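PDB 3L9D: putative GTP pyrophosphokinase from Streptococcus mutans, which probably makes the alarmone precursor pppGpp by transferring pyrophosphate from ATP to GTP, as a member of the RelA/SpoT family. Local coordinates for residues F40-P43 with Y44-V48. Residues are numbered along the deposited sequence; the frame is centred on the assembly and turned at random.
Sequences FLDP and YIQAV
Y44 reaches back along the chain to F40, laying its CE2 over one face of the phenylalanine ring, 3.8 Å from F40 CZ. The two rings meet obliquely, their centroids 5.4 Å apart and their planes inclined at 36°. What turns the tyrosine this way is its first torsion, chi1 -65°, which sets CG beside the backbone N and anti to the carbonyl carbon, so the ring points back toward the preceding turn. Two backbone oxygens, F40 O and L41 O, lie at the tyrosine's edge, in the ring plane, the former 3.6 Å from Y44 CD2. At the far end of the ring the hydroxyl is hydrogen-bonded to T99, and I105 packs against F40, L41 and Y44 alike. The contact spans the junction between the short helix 37-40 and the long helix 42-64, which packs here on the mixed sheet of this RelA/SpoT-family fold, against strands 150-161 and 164-176. L41 O accepts two amides there: Y44 N at 3.0 Å, well above the carbonyl plane and rather bent at 136°, and I45 N, almost in line with the C=O bond. The bond from I45 N is already a helical i+4 one, and the straight bond from Q46 N to D42 O continues the series. P43, having no N-H to give, fits this turn without losing a helical bond; its ring packs on the strand residues V159, T161 and R166. Its carbonyl oxygen, P43 O, takes the next i+4 bond, from A47 N at 3.1 Å, and also lies 3.3 Å from A47 CB. Beyond that methyl, I168 of strand 164-176 touches both A47 and Y44.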
ATOM      1  N   PHE A  40     -16.738   5.886 -14.803  1.00 38.12           N
ATOM      2  CA  PHE A  40     -15.593   5.003 -14.982  1.00 34.92           C
ATOM      3  C   PHE A  40     -15.055   4.589 -13.621  1.00 30.65           C
ATOM      4  O   PHE A  40     -14.639   3.454 -13.423  1.00 29.64           O
ATOM      5  CB  PHE A  40     -14.508   5.695 -15.812  1.00 34.27           C
ATOM      6  CG  PHE A  40     -13.154   5.048 -15.709  1.00 27.71           C
ATOM      7  CD1 PHE A  40     -12.800   4.031 -16.557  1.00 25.06           C
ATOM      8  CD2 PHE A  40     -12.237   5.476 -14.759  1.00 27.92           C
ATOM      9  CE1 PHE A  40     -11.562   3.432 -16.460  1.00 28.05           C
ATOM     10  CE2 PHE A  40     -11.003   4.891 -14.649  1.00 26.47           C
ATOM     11  CZ  PHE A  40     -10.658   3.861 -15.504  1.00 31.42           C
ATOM     12  N   LEU A  41     -15.100   5.518 -12.679  1.00 27.08           N
ATOM     13  CA  LEU A  41     -14.494   5.315 -11.379  1.00 27.69           C
ATOM     14  C   LEU A  41     -15.331   4.445 -10.449  1.00 30.75           C
ATOM     15  O   LEU A  41     -14.849   4.002  -9.402  1.00 28.88           O
ATOM     16  CB  LEU A  41     -14.209   6.668 -10.723  1.00 24.31           C
ATOM     17  CG  LEU A  41     -12.737   7.094 -10.610  1.00 29.35           C
ATOM     18  CD1 LEU A  41     -11.823   6.276 -11.494  1.00 26.26           C
ATOM     19  CD2 LEU A  41     -12.558   8.567 -10.906  1.00 28.71           C
ATOM     20  N   ASP A  42     -16.576   4.182 -10.825  1.00 30.29           N
ATOM     21  CA  ASP A  42     -17.494   3.555  -9.884  1.00 29.03           C
ATOM     22  C   ASP A  42     -17.052   2.196  -9.370  1.00 28.66           C
ATOM     23  O   ASP A  42     -17.116   1.937  -8.175  1.00 28.31           O
ATOM     24  CB  ASP A  42     -18.905   3.446 -10.448  1.00 40.40           C
ATOM     25  CG  ASP A  42     -19.885   2.880  -9.427  1.00 42.75           C
ATOM     26  OD1 ASP A  42     -20.102   1.643  -9.438  1.00 34.89           O
ATOM     27  OD2 ASP A  42     -20.397   3.673  -8.595  1.00 41.64           O
ATOM     28  N   PRO A  43     -16.609   1.314 -10.268  1.00 28.77           N
ATOM     29  CA  PRO A  43     -16.171  -0.008  -9.804  1.00 26.03           C
ATOM     30  C   PRO A  43     -14.887   0.028  -8.948  1.00 26.33           C
ATOM     31  O   PRO A  43     -14.578  -0.950  -8.263  1.00 29.15           O
ATOM     32  CB  PRO A  43     -15.920  -0.768 -11.106  1.00 25.87           C
ATOM     33  CG  PRO A  43     -16.532   0.062 -12.187  1.00 30.99           C
ATOM     34  CD  PRO A  43     -16.490   1.463 -11.724  1.00 24.78           C
ATOM     35  N   TYR A  44     -14.139   1.127  -9.003  1.00 24.72           N
ATOM     36  CA  TYR A  44     -12.935   1.268  -8.190  1.00 20.96           C
ATOM     37  C   TYR A  44     -13.302   1.748  -6.806  1.00 20.87           C
ATOM     38  O   TYR A  44     -12.669   1.374  -5.815  1.00 20.88           O
ATOM     39  CB  TYR A  44     -11.938   2.245  -8.822  1.00 23.25           C
ATOM     40  CG  TYR A  44     -11.366   1.787 -10.141  1.00 20.52           C
ATOM     41  CD1 TYR A  44     -10.169   1.086 -10.199  1.00 23.39           C
ATOM     42  CD2 TYR A  44     -12.027   2.049 -11.321  1.00 20.51           C
ATOM     43  CE1 TYR A  44      -9.649   0.664 -11.411  1.00 18.73           C
ATOM     44  CE2 TYR A  44     -11.521   1.643 -12.517  1.00 21.33           C
ATOM     45  CZ  TYR A  44     -10.336   0.948 -12.560  1.00 18.27           C
ATOM     46  OH  TYR A  44      -9.848   0.549 -13.770  1.00 21.89           O
ATOM     47  N   ILE A  45     -14.328   2.583  -6.735  1.00 23.81           N
ATOM     48  CA  ILE A  45     -14.835   3.018  -5.451  1.00 23.00           C
ATOM     49  C   ILE A  45     -15.364   1.825  -4.662  1.00 22.81           C
ATOM     50  O   ILE A  45     -15.087   1.686  -3.465  1.00 24.33           O
ATOM     51  CB  ILE A  45     -15.927   4.085  -5.600  1.00 27.47           C
ATOM     52  CG1 ILE A  45     -15.299   5.405  -6.059  1.00 24.95           C
ATOM     53  CG2 ILE A  45     -16.673   4.263  -4.269  1.00 27.04           C
ATOM     54  CD1 ILE A  45     -16.218   6.285  -6.847  1.00 24.88           C
ATOM     55  N   GLN A  46     -16.128   0.973  -5.342  1.00 26.29           N
ATOM     56  CA  GLN A  46     -16.641  -0.263  -4.755  1.00 24.87           C
ATOM     57  C   GLN A  46     -15.502  -1.167  -4.295  1.00 25.43           C
ATOM     58  O   GLN A  46     -15.517  -1.652  -3.160  1.00 20.64           O
ATOM     59  CB  GLN A  46     -17.464  -1.042  -5.776  1.00 24.05           C
ATOM     60  CG  GLN A  46     -18.688  -0.346  -6.280  1.00 30.10           C
ATOM     61  CD  GLN A  46     -19.555  -1.268  -7.141  1.00 42.17           C
ATOM     62  OE1 GLN A  46     -19.749  -1.019  -8.339  1.00 40.91           O
ATOM     63  NE2 GLN A  46     -20.065  -2.354  -6.535  1.00 39.12           N
ATOM     64  N   ALA A  47     -14.539  -1.408  -5.195  1.00 23.96           N
ATOM     65  CA  ALA A  47     -13.390  -2.273  -4.918  1.00 18.35           C
ATOM     66  C   ALA A  47     -12.608  -1.846  -3.662  1.00 19.94           C
ATOM     67  O   ALA A  47     -12.256  -2.683  -2.840  1.00 22.36           O
ATOM     68  CB  ALA A  47     -12.486  -2.344  -6.121  1.00 16.92           C
ATOM     69  N   VAL A  48     -12.353  -0.552  -3.495  1.00 18.59           N
ATOM     70  CA  VAL A  48     -11.647  -0.085  -2.306  1.00 17.26           C
ATOM     71  C   VAL A  48     -12.422  -0.431  -1.053  1.00 18.28           C
ATOM     72  O   VAL A  48     -11.840  -0.783  -0.027  1.00 16.22           O
ATOM     73  CB  VAL A  48     -11.393   1.441  -2.334  1.00 18.52           C
ATOM     74  CG1 VAL A  48     -10.774   1.902  -1.028  1.00 20.15           C
ATOM     75  CG2 VAL A  48     -10.476   1.796  -3.474  1.00 21.52           C
TER